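Long-range contacts in tail spike protein (Acinetobacter phage vB_AbaP_AS12, PDB 6EU4), which probably recognises and degrades the capsular polysaccharide of the Acinetobacter host, working as a trimeric tail spike at the phage's point of attachment: residues Ala175-Ile180 and Ser194-Gln199; Gly210-Leu215 and Gly232-Asp237; His333-Leu338 and Tyr359-Ser364; Ser348-Gln353 and Gly386-Ala391. All blocks are in the same frame, centred on the assembly; numbering follows the deposited sequence.

Contact 1. Residues Ala175-Ile180 and Ser194-Gln199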
loop_
_atom_site.group_PDB
_atom_site.type_symbol
_atom_site.label_atom_id
_atom_site.label_comp_id
_atom_site.label_asym_id
_atom_site.label_seq_id
_atom_site.Cartn_x
_atom_site.Cartn_y
_atom_site.Cartn_z
ATOM N N ALA A 175 26.510 7.445 -22.830
ATOM C CA ALA A 175 25.389 6.606 -22.443
ATOM C C ALA A 175 25.226 5.514 -23.489
ATOM O O ALA A 175 25.792 5.599 -24.581
ATOM C CB ALA A 175 24.098 7.413 -22.328
ATOM N N ILE A 176 24.480 4.467 -23.144
ATOM C CA ILE A 176 24.198 3.398 -24.103
ATOM C C ILE A 176 22.981 3.734 -24.937
ATOM O O ILE A 176 23.002 3.625 -26.170
ATOM C CB ILE A 176 24.020 2.042 -23.385
ATOM C CG1 ILE A 176 25.236 1.754 -22.505
ATOM C CG2 ILE A 176 23.822 0.935 -24.407
ATOM C CD1 ILE A 176 25.065 0.533 -21.625
HETATM N N MSE A 177 21.920 4.152 -24.264
HETATM C CA MSE A 177 20.678 4.556 -24.906
HETATM C C MSE A 177 20.234 5.911 -24.335
HETATM O O MSE A 177 20.425 6.185 -23.146
HETATM C CB MSE A 177 19.598 3.468 -24.698
HETATM C CG MSE A 177 18.444 3.544 -25.608
HETATM SE SE MSE A 177 17.356 1.905 -25.353
HETATM C CE MSE A 177 16.569 1.945 -27.079
ATOM N N VAL A 178 19.675 6.764 -25.194
ATOM C CA VAL A 178 19.291 8.125 -24.835
ATOM C C VAL A 178 17.871 8.379 -25.320
ATOM O O VAL A 178 17.559 8.116 -26.486
ATOM C CB VAL A 178 20.244 9.166 -25.459
ATOM C CG1 VAL A 178 19.862 10.596 -25.044
ATOM C CG2 VAL A 178 21.693 8.851 -25.088
ATOM N N ALA A 179 17.022 8.904 -24.438
ATOM C CA ALA A 179 15.679 9.344 -24.802
ATOM C C ALA A 179 15.731 10.831 -25.140
ATOM O O ALA A 179 16.206 11.631 -24.330
ATOM C CB ALA A 179 14.696 9.111 -23.653
ATOM N N ILE A 180 15.249 11.192 -26.325
ATOM C CA ILE A 180 15.283 12.573 -26.813
ATOM C C ILE A 180 13.895 12.980 -27.310
ATOM O O ILE A 180 13.320 12.283 -28.159
ATOM C CB ILE A 180 16.321 12.736 -27.943
ATOM C CG1 ILE A 180 17.695 12.252 -27.493
ATOM C CG2 ILE A 180 16.346 14.184 -28.448
ATOM C CD1 ILE A 180 18.841 12.415 -28.545
ATOM N N SER A 194 10.669 -3.158 -23.718
ATOM C CA SER A 194 10.654 -4.344 -22.872
ATOM C C SER A 194 11.633 -5.412 -23.329
ATOM O O SER A 194 11.785 -5.655 -24.530
ATOM C CB SER A 194 9.261 -4.973 -22.803
ATOM O OG SER A 194 8.811 -5.365 -24.070
ATOM N N GLY A 195 12.250 -6.076 -22.352
ATOM C CA GLY A 195 12.851 -7.378 -22.599
ATOM C C GLY A 195 14.245 -7.368 -23.173
ATOM O O GLY A 195 14.550 -8.170 -24.077
ATOM N N PHE A 196 15.119 -6.489 -22.680
ATOM C CA PHE A 196 16.479 -6.454 -23.210
ATOM C C PHE A 196 17.420 -5.816 -22.200
ATOM O O PHE A 196 17.000 -5.286 -21.167
ATOM C CB PHE A 196 16.545 -5.721 -24.555
ATOM C CG PHE A 196 16.075 -4.295 -24.516
ATOM C CD1 PHE A 196 16.947 -3.280 -24.193
ATOM C CD2 PHE A 196 14.762 -3.970 -24.849
ATOM C CE1 PHE A 196 16.523 -1.963 -24.185
ATOM C CE2 PHE A 196 14.332 -2.663 -24.841
ATOM C CZ PHE A 196 15.219 -1.653 -24.511
ATOM N N THR A 197 18.716 -5.899 -22.503
ATOM C CA THR A 197 19.751 -5.380 -21.631
ATOM C C THR A 197 20.541 -4.277 -22.332
ATOM O O THR A 197 20.633 -4.235 -23.563
ATOM C CB THR A 197 20.688 -6.514 -21.177
ATOM O OG1 THR A 197 21.665 -6.004 -20.267
ATOM C CG2 THR A 197 21.420 -7.139 -22.389
ATOM N N LEU A 198 21.083 -3.372 -21.521
ATOM C CA LEU A 198 21.972 -2.294 -21.953
ATOM C C LEU A 198 23.232 -2.431 -21.116
ATOM O O LEU A 198 23.171 -2.275 -19.890
ATOM C CB LEU A 198 21.344 -0.914 -21.713
ATOM C CG LEU A 198 20.000 -0.635 -22.373
ATOM C CD1 LEU A 198 19.407 0.667 -21.847
ATOM C CD2 LEU A 198 20.185 -0.571 -23.863
ATOM N N GLN A 199 24.360 -2.739 -21.744
ATOM C CA GLN A 199 25.594 -2.935 -20.993
ATOM C C GLN A 199 26.773 -2.304 -21.710
ATOM O O GLN A 199 26.830 -2.281 -22.940
ATOM C CB GLN A 199 25.894 -4.434 -20.788
ATOM C CG GLN A 199 24.768 -5.184 -20.110
ATOM C CD GLN A 199 25.125 -6.625 -19.804
ATOM O OE1 GLN A 199 26.311 -6.986 -19.722
ATOM N NE2 GLN A 199 24.104 -7.463 -19.644
#
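Gln199, whose backbone receives the tip of Ile176, curls its own side chain back along its strand to Thr197: NE2 donates to Thr197 OG1 at 2.9 Å, with OG1 close to the plane of the amide and an N-H...O angle of 159°. The same hydroxyl is also hydrogen-bonded to Leu225 O on strand 219-229, so two groups grip it. This polar pair stays on its own segment, and what joins 175-180 to 194-199 is apolar.

Ile176 reaches across to the backbone. With CG1 anti to its carbonyl carbon (chi1 -54°), it pushes CD1 end-on against the peptide between Leu198 and Gln199, where CD1 lies just 3.3 Å from Gln199 C, a tight fit. Its other branch, CG2, rests on Leu198 CD2 at 4.0 Å as the two side chains slide past one another in opposite directions. Met177, modelled as selenomethionine, crosses Leu198 at about a right angle. Its CB is 4.0 Å from Leu198 CD1, and its extended chain carries SE on to Leu198 CD2 at the same distance. SE also meets Phe196 CE1 at 4.1 Å. This is a Met-aromatic contact of oblique geometry, the selenium standing 5.2 Å from the centroid of the Phe196 ring and 71° off its normal.

Phe149 of strand 148-151 touches both Met177 and Leu198, while Ile139 touches Met177 and Phe196. Side chains from different faces thus meet inside the coil, as in the stacked hydrophobic interior of a parallel beta-helix.

Contact 2. Residues Gly210-Leu215 and Gly232-Asp237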
loop_
_atom_site.group_PDB
_atom_site.type_symbol
_atom_site.label_atom_id
_atom_site.label_comp_id
_atom_site.label_asym_id
_atom_site.label_seq_id
_atom_site.Cartn_x
_atom_site.Cartn_y
_atom_site.Cartn_z
ATOM N N GLY A 210 23.788 3.924 -18.358
ATOM C CA GLY A 210 23.037 2.958 -19.114
ATOM C C GLY A 210 21.957 3.574 -19.989
ATOM O O GLY A 210 22.045 3.582 -21.224
ATOM N N LEU A 211 20.934 4.114 -19.341
ATOM C CA LEU A 211 19.846 4.819 -20.011
ATOM C C LEU A 211 19.834 6.253 -19.514
ATOM O O LEU A 211 19.546 6.500 -18.338
ATOM C CB LEU A 211 18.511 4.132 -19.737
ATOM C CG LEU A 211 17.275 4.881 -20.238
ATOM C CD1 LEU A 211 17.268 5.009 -21.758
ATOM C CD2 LEU A 211 15.980 4.226 -19.741
ATOM N N TYR A 212 20.145 7.196 -20.406
ATOM C CA TYR A 212 20.035 8.618 -20.111
ATOM C C TYR A 212 18.712 9.081 -20.711
ATOM O O TYR A 212 18.567 9.181 -21.933
ATOM C CB TYR A 212 21.213 9.419 -20.656
ATOM C CG TYR A 212 21.135 10.875 -20.254
ATOM C CD1 TYR A 212 20.928 11.230 -18.931
ATOM C CD2 TYR A 212 21.221 11.891 -21.194
ATOM C CE1 TYR A 212 20.833 12.549 -18.546
ATOM C CE2 TYR A 212 21.128 13.223 -20.818
ATOM C CZ TYR A 212 20.931 13.545 -19.492
ATOM O OH TYR A 212 20.838 14.863 -19.094
ATOM N N ALA A 213 17.750 9.344 -19.848
ATOM C CA ALA A 213 16.378 9.651 -20.256
ATOM C C ALA A 213 15.945 10.915 -19.535
ATOM O O ALA A 213 15.103 10.877 -18.627
ATOM C CB ALA A 213 15.449 8.478 -19.952
ATOM N N PRO A 214 16.509 12.061 -19.914
ATOM C CA PRO A 214 16.330 13.256 -19.075
ATOM C C PRO A 214 14.878 13.701 -18.983
ATOM O O PRO A 214 14.403 14.012 -17.882
ATOM C CB PRO A 214 17.217 14.306 -19.755
ATOM C CG PRO A 214 17.485 13.776 -21.149
ATOM C CD PRO A 214 17.479 12.274 -20.997
ATOM N N LEU A 215 14.162 13.734 -20.105
ATOM C CA LEU A 215 12.796 14.265 -20.186
ATOM C C LEU A 215 11.914 13.167 -20.782
ATOM O O LEU A 215 11.954 12.935 -21.995
ATOM C CB LEU A 215 12.749 15.541 -21.039
ATOM C CG LEU A 215 13.779 16.637 -20.724
ATOM C CD1 LEU A 215 13.677 17.786 -21.723
ATOM C CD2 LEU A 215 13.608 17.158 -19.304
ATOM N N GLY A 232 23.115 3.872 -13.689
ATOM C CA GLY A 232 22.245 2.961 -14.407
ATOM C C GLY A 232 21.203 3.645 -15.269
ATOM O O GLY A 232 21.279 3.614 -16.502
ATOM N N ILE A 233 20.207 4.225 -14.605
ATOM C CA ILE A 233 19.106 4.944 -15.237
ATOM C C ILE A 233 19.091 6.355 -14.652
ATOM O O ILE A 233 19.118 6.530 -13.427
ATOM C CB ILE A 233 17.766 4.217 -15.021
ATOM C CG1 ILE A 233 17.802 2.840 -15.710
ATOM C CG2 ILE A 233 16.599 5.067 -15.555
ATOM C CD1 ILE A 233 16.656 1.959 -15.361
ATOM N N LYS A 234 19.077 7.360 -15.526
ATOM C CA LYS A 234 19.280 8.745 -15.117
ATOM C C LYS A 234 18.295 9.663 -15.831
ATOM O O LYS A 234 18.274 9.706 -17.063
ATOM C CB LYS A 234 20.710 9.151 -15.429
ATOM C CG LYS A 234 21.099 10.497 -14.908
ATOM C CD LYS A 234 22.589 10.717 -15.115
ATOM C CE LYS A 234 23.087 11.895 -14.317
ATOM N NZ LYS A 234 24.580 12.068 -14.490
ATOM N N SER A 235 17.522 10.427 -15.059
ATOM C CA SER A 235 16.451 11.255 -15.593
ATOM C C SER A 235 16.390 12.561 -14.807
ATOM O O SER A 235 16.863 12.647 -13.667
ATOM C CB SER A 235 15.116 10.494 -15.526
ATOM O OG SER A 235 14.027 11.233 -16.054
ATOM N N VAL A 236 15.787 13.574 -15.432
ATOM C CA VAL A 236 15.600 14.903 -14.843
ATOM C C VAL A 236 14.134 15.173 -14.515
ATOM O O VAL A 236 13.806 15.693 -13.441
ATOM C CB VAL A 236 16.141 15.998 -15.790
ATOM C CG1 VAL A 236 15.815 17.373 -15.264
ATOM C CG2 VAL A 236 17.648 15.862 -16.015
ATOM N N ASP A 237 13.243 14.894 -15.466
ATOM C CA ASP A 237 11.823 15.220 -15.367
ATOM C C ASP A 237 11.104 14.062 -16.048
ATOM O O ASP A 237 11.126 13.952 -17.280
ATOM C CB ASP A 237 11.511 16.561 -16.033
ATOM C CG ASP A 237 10.043 16.987 -15.898
ATOM O OD1 ASP A 237 9.141 16.141 -15.765
ATOM O OD2 ASP A 237 9.790 18.212 -15.974
#
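Lys234 leaves its strand extended and passes at a slant beside Tyr212, its first three methylenes all meeting the same ring atom. CB lies 4.1 Å from Tyr212 CD1, CG is equally near CD1 and reaches CE1 as well, and CD is still 4.2 Å from CD1. Past that point the chain leads away from segment 210-215, and NZ ends in a salt bridge with Glu231. The Tyr212 ring is wedged from within its own segment too, for Pro214 CD sits 3.7 Å above the centre of one face.

Under these side chains the two backbones run parallel. Leu211 N donates to Gly232 O, Lys234 N to Leu211 O, and Ala213 N to Lys234 O, the usual alternation of a parallel pair. The regular alternation then stops. Ser235, with OG anti to its backbone N (chi1 -179°), swings the hydroxyl onto Ala213 O at 2.8 Å, the donor tilted a little from the carbonyl plane. Next, Pro214 O takes two backbone N-H groups at once: Asp237 N at 2.8 Å almost straight ahead of the carbonyl, and Val236 N, also 2.8 Å away, in the carbonyl plane on a lone pair. Asp237 CB closes the row against Leu215 CD2 at 3.9 Å, while its OD2 is held by Tyr187 and Trp264.

A serine hydroxyl thus stands in for a backbone N-H at Ala213 O, and a doubly used carbonyl carries the pairing on to the Leu215-Asp237 bridge. The buried backbone oxygens of Ala213 and Pro214 are thereby satisfied within the contact.

Contact 3. Residues His333-Leu338 and Tyr359-Ser364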
loop_
_atom_site.group_PDB
_atom_site.type_symbol
_atom_site.label_atom_id
_atom_site.label_comp_id
_atom_site.label_asym_id
_atom_site.label_seq_id
_atom_site.Cartn_x
_atom_site.Cartn_y
_atom_site.Cartn_z
ATOM N N HIS A 333 26.292 -1.483 3.087
ATOM C CA HIS A 333 27.318 -0.711 3.790
ATOM C C HIS A 333 27.096 0.753 3.403
ATOM O O HIS A 333 27.497 1.192 2.316
ATOM C CB HIS A 333 28.721 -1.180 3.425
ATOM C CG HIS A 333 29.021 -2.576 3.857
ATOM N ND1 HIS A 333 29.708 -2.872 5.015
ATOM C CD2 HIS A 333 28.723 -3.763 3.281
ATOM C CE1 HIS A 333 29.823 -4.184 5.131
ATOM N NE2 HIS A 333 29.224 -4.749 4.096
ATOM N N ALA A 334 26.479 1.516 4.299
ATOM C CA ALA A 334 26.146 2.901 4.003
ATOM C C ALA A 334 26.092 3.717 5.283
ATOM O O ALA A 334 25.840 3.195 6.364
ATOM C CB ALA A 334 24.799 2.997 3.292
ATOM N N GLN A 335 26.299 5.025 5.142
ATOM C CA GLN A 335 26.186 5.904 6.300
ATOM C C GLN A 335 24.734 6.073 6.727
ATOM O O GLN A 335 24.443 6.143 7.924
ATOM C CB GLN A 335 26.812 7.258 6.003
ATOM C CG GLN A 335 26.874 8.160 7.228
ATOM C CD GLN A 335 27.464 9.515 6.885
ATOM O OE1 GLN A 335 28.517 9.592 6.255
ATOM N NE2 GLN A 335 26.769 10.581 7.257
ATOM N N ASN A 336 23.817 6.170 5.771
ATOM C CA ASN A 336 22.390 6.214 6.061
ATOM C C ASN A 336 21.681 5.103 5.308
ATOM O O ASN A 336 22.070 4.748 4.192
ATOM C CB ASN A 336 21.710 7.530 5.621
ATOM C CG ASN A 336 22.375 8.807 6.149
ATOM O OD1 ASN A 336 22.507 9.769 5.391
ATOM N ND2 ASN A 336 22.735 8.854 7.427
ATOM N N PHE A 337 20.607 4.593 5.907
ATOM C CA PHE A 337 19.664 3.765 5.168
ATOM C C PHE A 337 18.787 4.659 4.304
ATOM O O PHE A 337 18.728 4.488 3.086
ATOM C CB PHE A 337 18.840 2.923 6.144
ATOM C CG PHE A 337 17.747 2.094 5.515
ATOM C CD1 PHE A 337 17.991 0.788 5.109
ATOM C CD2 PHE A 337 16.459 2.596 5.419
ATOM C CE1 PHE A 337 16.981 0.017 4.573
ATOM C CE2 PHE A 337 15.440 1.854 4.875
ATOM C CZ PHE A 337 15.691 0.546 4.461
ATOM N N LEU A 338 18.160 5.658 4.922
ATOM C CA LEU A 338 17.343 6.644 4.242
ATOM C C LEU A 338 17.832 8.014 4.667
ATOM O O LEU A 338 17.891 8.315 5.867
ATOM C CB LEU A 338 15.870 6.491 4.590
ATOM C CG LEU A 338 14.965 7.651 4.127
ATOM C CD1 LEU A 338 14.955 7.780 2.614
ATOM C CD2 LEU A 338 13.552 7.423 4.675
ATOM N N TYR A 359 29.335 3.040 10.103
ATOM C CA TYR A 359 30.036 4.073 9.358
ATOM C C TYR A 359 29.688 5.465 9.870
ATOM O O TYR A 359 28.547 5.739 10.260
ATOM C CB TYR A 359 29.723 3.952 7.872
ATOM C CG TYR A 359 30.163 2.621 7.326
ATOM C CD1 TYR A 359 31.516 2.378 7.086
ATOM C CD2 TYR A 359 29.254 1.605 7.073
ATOM C CE1 TYR A 359 31.943 1.190 6.598
ATOM C CE2 TYR A 359 29.683 0.383 6.581
ATOM C CZ TYR A 359 31.041 0.192 6.359
ATOM O OH TYR A 359 31.537 -0.991 5.866
ATOM N N LYS A 360 30.686 6.342 9.843
ATOM C CA LYS A 360 30.560 7.696 10.356
ATOM C C LYS A 360 31.212 8.680 9.398
ATOM O O LYS A 360 32.238 8.361 8.777
ATOM C CB LYS A 360 31.218 7.838 11.739
ATOM C CG LYS A 360 30.594 6.945 12.789
ATOM C CD LYS A 360 31.292 7.029 14.136
ATOM C CE LYS A 360 30.583 6.127 15.112
ATOM N NZ LYS A 360 31.256 6.134 16.456
ATOM N N PRO A 361 30.675 9.896 9.302
ATOM C CA PRO A 361 31.329 10.943 8.517
ATOM C C PRO A 361 32.552 11.486 9.232
ATOM O O PRO A 361 32.666 11.435 10.457
ATOM C CB PRO A 361 30.238 12.019 8.404
ATOM C CG PRO A 361 29.518 11.925 9.710
ATOM C CD PRO A 361 29.479 10.410 10.003
ATOM N N ALA A 362 33.472 12.041 8.443
ATOM C CA ALA A 362 34.652 12.670 9.027
ATOM C C ALA A 362 34.264 13.858 9.898
ATOM O O ALA A 362 34.826 14.055 10.982
ATOM C CB ALA A 362 35.614 13.121 7.921
ATOM N N THR A 363 33.303 14.656 9.436
ATOM C CA THR A 363 32.813 15.823 10.158
ATOM C C THR A 363 31.301 15.816 10.080
ATOM O O THR A 363 30.747 15.858 8.983
ATOM C CB THR A 363 33.364 17.109 9.549
ATOM O OG1 THR A 363 34.785 17.103 9.683
ATOM C CG2 THR A 363 32.791 18.329 10.261
ATOM N N SER A 364 30.642 15.765 11.228
ATOM C CA SER A 364 29.201 15.603 11.225
ATOM C C SER A 364 28.495 16.953 11.158
ATOM O O SER A 364 29.059 18.002 11.479
ATOM C CB SER A 364 28.751 14.830 12.463
ATOM O OG SER A 364 28.898 15.607 13.644
HETATM O O HOH W 1 26.493 2.962 9.137
HETATM O O HOH W 2 25.760 5.489 10.246
#
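His333 and Tyr359 make the one direct hydrogen bond of this contact, ND1 to OH at 2.8 Å, and either atom could be the donor. Each meets the other near the plane of its ring. The rings touch rim to rim, with planes at 67° and centroids 5.8 Å apart. Tyr359 CG is anti to the carbonyl carbon (chi1 -61°), which sends the ring back toward 333-338 and brings its CD2 side past the backbone of Ala334. The hydroxyl has a second partner in Gly308 N, and the His333 ring is stacked on Tyr356.

Water does the backbone work. One molecule donates to Ala334 O at 2.9 Å and accepts from Tyr359 N at 3.0 Å. Another donates twice, to Gln335 O at 2.7 Å and to Tyr359 O. The two main chains are therefore linked through bridging waters, with the nearest CA atoms, those of Gln335 and Tyr359, 5.2 Å apart.

Van der Waals packing completes the set. Gln335, extended with CG anti to its backbone N, lays its amide against the ring of Pro361, the two side chains crossing at about a right angle: OE1 is 3.7 Å from Pro361 CB and CD 3.8 Å from Pro361 CD. The amide is anchored beyond the contact, for NE2 is hydrogen-bonded to Asn368 OD1 and Asn369 O.

A mostly polar, hydrated seam thus holds the irregular loop 359-364 to the corner of the beta-helix coil. With a single direct bond, at the His333 end, the two backbones depend on the waters for their polar link.

Contact 4. Residues Ser348-Gln353 and Gly386-Ala391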
loop_
_atom_site.group_PDB
_atom_site.type_symbol
_atom_site.label_atom_id
_atom_site.label_comp_id
_atom_site.label_asym_id
_atom_site.label_seq_id
_atom_site.Cartn_x
_atom_site.Cartn_y
_atom_site.Cartn_z
ATOM N N SER A 348 6.426 0.525 4.344
ATOM C CA SER A 348 5.459 -0.419 4.899
ATOM C C SER A 348 5.944 -1.845 4.673
ATOM O O SER A 348 6.180 -2.261 3.530
ATOM C CB SER A 348 4.062 -0.223 4.292
ATOM O OG SER A 348 3.975 -0.730 2.972
ATOM N N ASN A 349 6.089 -2.592 5.768
ATOM C CA ASN A 349 6.457 -4.011 5.714
ATOM C C ASN A 349 7.758 -4.236 4.945
ATOM O O ASN A 349 7.879 -5.163 4.150
ATOM C CB ASN A 349 5.300 -4.805 5.105
ATOM C CG ASN A 349 5.308 -6.264 5.480
ATOM O OD1 ASN A 349 6.192 -6.740 6.177
ATOM N ND2 ASN A 349 4.282 -6.992 5.016
ATOM N N PHE A 350 8.752 -3.398 5.220
ATOM C CA PHE A 350 10.097 -3.594 4.687
ATOM C C PHE A 350 10.714 -4.867 5.255
ATOM O O PHE A 350 10.337 -5.364 6.320
ATOM C CB PHE A 350 10.992 -2.388 5.013
ATOM C CG PHE A 350 12.143 -2.213 4.065
ATOM C CD1 PHE A 350 11.961 -1.546 2.869
ATOM C CD2 PHE A 350 13.407 -2.723 4.363
ATOM C CE1 PHE A 350 12.992 -1.386 1.966
ATOM C CE2 PHE A 350 14.457 -2.560 3.463
ATOM C CZ PHE A 350 14.255 -1.901 2.266
ATOM N N ASN A 351 11.672 -5.425 4.508
ATOM C CA ASN A 351 12.440 -6.554 5.015
ATOM C C ASN A 351 13.883 -6.277 4.588
ATOM O O ASN A 351 14.258 -6.490 3.424
ATOM C CB ASN A 351 11.881 -7.877 4.496
ATOM C CG ASN A 351 12.572 -9.093 5.074
ATOM O OD1 ASN A 351 13.716 -9.030 5.532
ATOM N ND2 ASN A 351 11.885 -10.240 5.017
ATOM N N GLY A 352 14.663 -5.717 5.508
ATOM C CA GLY A 352 16.033 -5.308 5.236
ATOM C C GLY A 352 17.008 -6.193 5.999
ATOM O O GLY A 352 16.852 -6.416 7.204
ATOM N N GLN A 353 18.015 -6.695 5.283
ATOM C CA GLN A 353 18.906 -7.716 5.814
ATOM C C GLN A 353 20.354 -7.310 5.619
ATOM O O GLN A 353 20.706 -6.704 4.605
ATOM C CB GLN A 353 18.645 -9.057 5.129
ATOM C CG GLN A 353 17.178 -9.446 5.228
ATOM C CD GLN A 353 16.862 -10.787 4.590
ATOM O OE1 GLN A 353 17.767 -11.499 4.155
ATOM N NE2 GLN A 353 15.574 -11.146 4.545
ATOM N N GLY A 386 7.464 -3.813 9.308
ATOM C CA GLY A 386 8.772 -4.054 8.749
ATOM C C GLY A 386 9.737 -4.675 9.744
ATOM O O GLY A 386 9.517 -4.714 10.962
ATOM N N SER A 387 10.819 -5.177 9.167
ATOM C CA SER A 387 11.922 -5.768 9.909
ATOM C C SER A 387 13.210 -5.205 9.332
ATOM O O SER A 387 13.431 -5.252 8.116
ATOM C CB SER A 387 11.910 -7.300 9.826
ATOM O OG SER A 387 12.131 -7.737 8.509
ATOM N N PHE A 388 14.043 -4.645 10.200
ATOM C CA PHE A 388 15.252 -3.927 9.774
ATOM C C PHE A 388 16.483 -4.537 10.421
ATOM O O PHE A 388 16.700 -4.386 11.633
ATOM C CB PHE A 388 15.134 -2.451 10.107
ATOM C CG PHE A 388 14.047 -1.761 9.339
ATOM C CD1 PHE A 388 12.752 -1.718 9.836
ATOM C CD2 PHE A 388 14.309 -1.196 8.097
ATOM C CE1 PHE A 388 11.749 -1.083 9.128
ATOM C CE2 PHE A 388 13.317 -0.587 7.377
ATOM C CZ PHE A 388 12.027 -0.534 7.881
ATOM N N GLY A 389 17.297 -5.182 9.591
ATOM C CA GLY A 389 18.444 -5.943 10.034
ATOM C C GLY A 389 19.671 -5.085 10.280
ATOM O O GLY A 389 20.757 -5.405 9.786
ATOM N N PHE A 390 19.522 -4.006 11.061
ATOM C CA PHE A 390 20.667 -3.198 11.461
ATOM C C PHE A 390 21.511 -4.034 12.421
ATOM O O PHE A 390 21.021 -4.455 13.474
ATOM C CB PHE A 390 20.196 -1.912 12.137
ATOM C CG PHE A 390 19.269 -1.069 11.280
ATOM C CD1 PHE A 390 19.556 -0.823 9.945
ATOM C CD2 PHE A 390 18.127 -0.526 11.824
ATOM C CE1 PHE A 390 18.698 -0.059 9.165
ATOM C CE2 PHE A 390 17.270 0.233 11.073
ATOM C CZ PHE A 390 17.532 0.465 9.739
ATOM N N ALA A 391 22.768 -4.301 12.056
ATOM C CA ALA A 391 23.527 -5.341 12.747
ATOM C C ALA A 391 23.933 -4.936 14.153
ATOM O O ALA A 391 24.103 -5.817 15.011
ATOM C CB ALA A 391 24.776 -5.714 11.941
HETATM O O HOH W 3 15.188 -8.263 8.501
#
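Phe350 turns its CG roughly anti to the backbone N (chi1 -155°), while Phe388 holds CG anti to the carbonyl carbon (chi1 -65°), and the two rings come out parallel. Their planes differ by 2°, but they are slid so far apart, centroids 5.5 Å from each other, that they barely overlap. The closest atoms are a methylene and ring carbons: Phe388 CZ lies 3.6 Å from Phe350 CB, and Phe388 CE2 is 3.7 Å from Phe350 CD2.

Beside this aromatic pair runs a short parallel ladder. Ser387 N donates to Phe350 O at 2.9 Å from well above the carbonyl plane. Gly352 N then bonds to Ser387 O, also at 2.9 Å and almost straight, and Gly389 N returns to Gly352 O at 2.7 Å, more bent. Gly352 O takes a second donor, a water 2.8 Å away. Gly389 is the centre of an inverse gamma turn, so the second strand kinks just as the ladder ends. On the face away from the rings, Gln353 NE2 reaches back to Asn351 OD1 at 3.0 Å, standing above the plane of that carbonyl.

Asn351 and Gln353 on that face bond to Asn321 and Gln292 of the second subunit, and Asn321 of the same subunit also bonds to Asn349. On the inner side, Phe337 meets the Phe350 ring edge-to-face and Phe423 packs on Phe388. Strand 351-355 thus lies between strand 321-334 and strand 387-390 in the stack of rungs, and strand 422-423 follows next to 387-390.

Contacts 1 and 2 come first along the chain and close in turn, with centres 10 Å apart. They touch because strands 175-179 and 211-212 are neighbours: contact 1 bridges the coil interior, and contact 2 adds the next rung. Contacts 3 and 4 lie 27 to 33 Å from these, centre to centre, farther along the same beta-helix. Their segments alternate in sequence and their centres are 18 Å apart, touching through the side chain of Phe337, which also reaches Phe388 and Phe390. Contact 3 ties down a surface loop, whereas contact 4 faces a neighbouring subunit. Repeated rungs thus build the long shaft, while a surface loop and a subunit-facing strand pair are carried on the same coils.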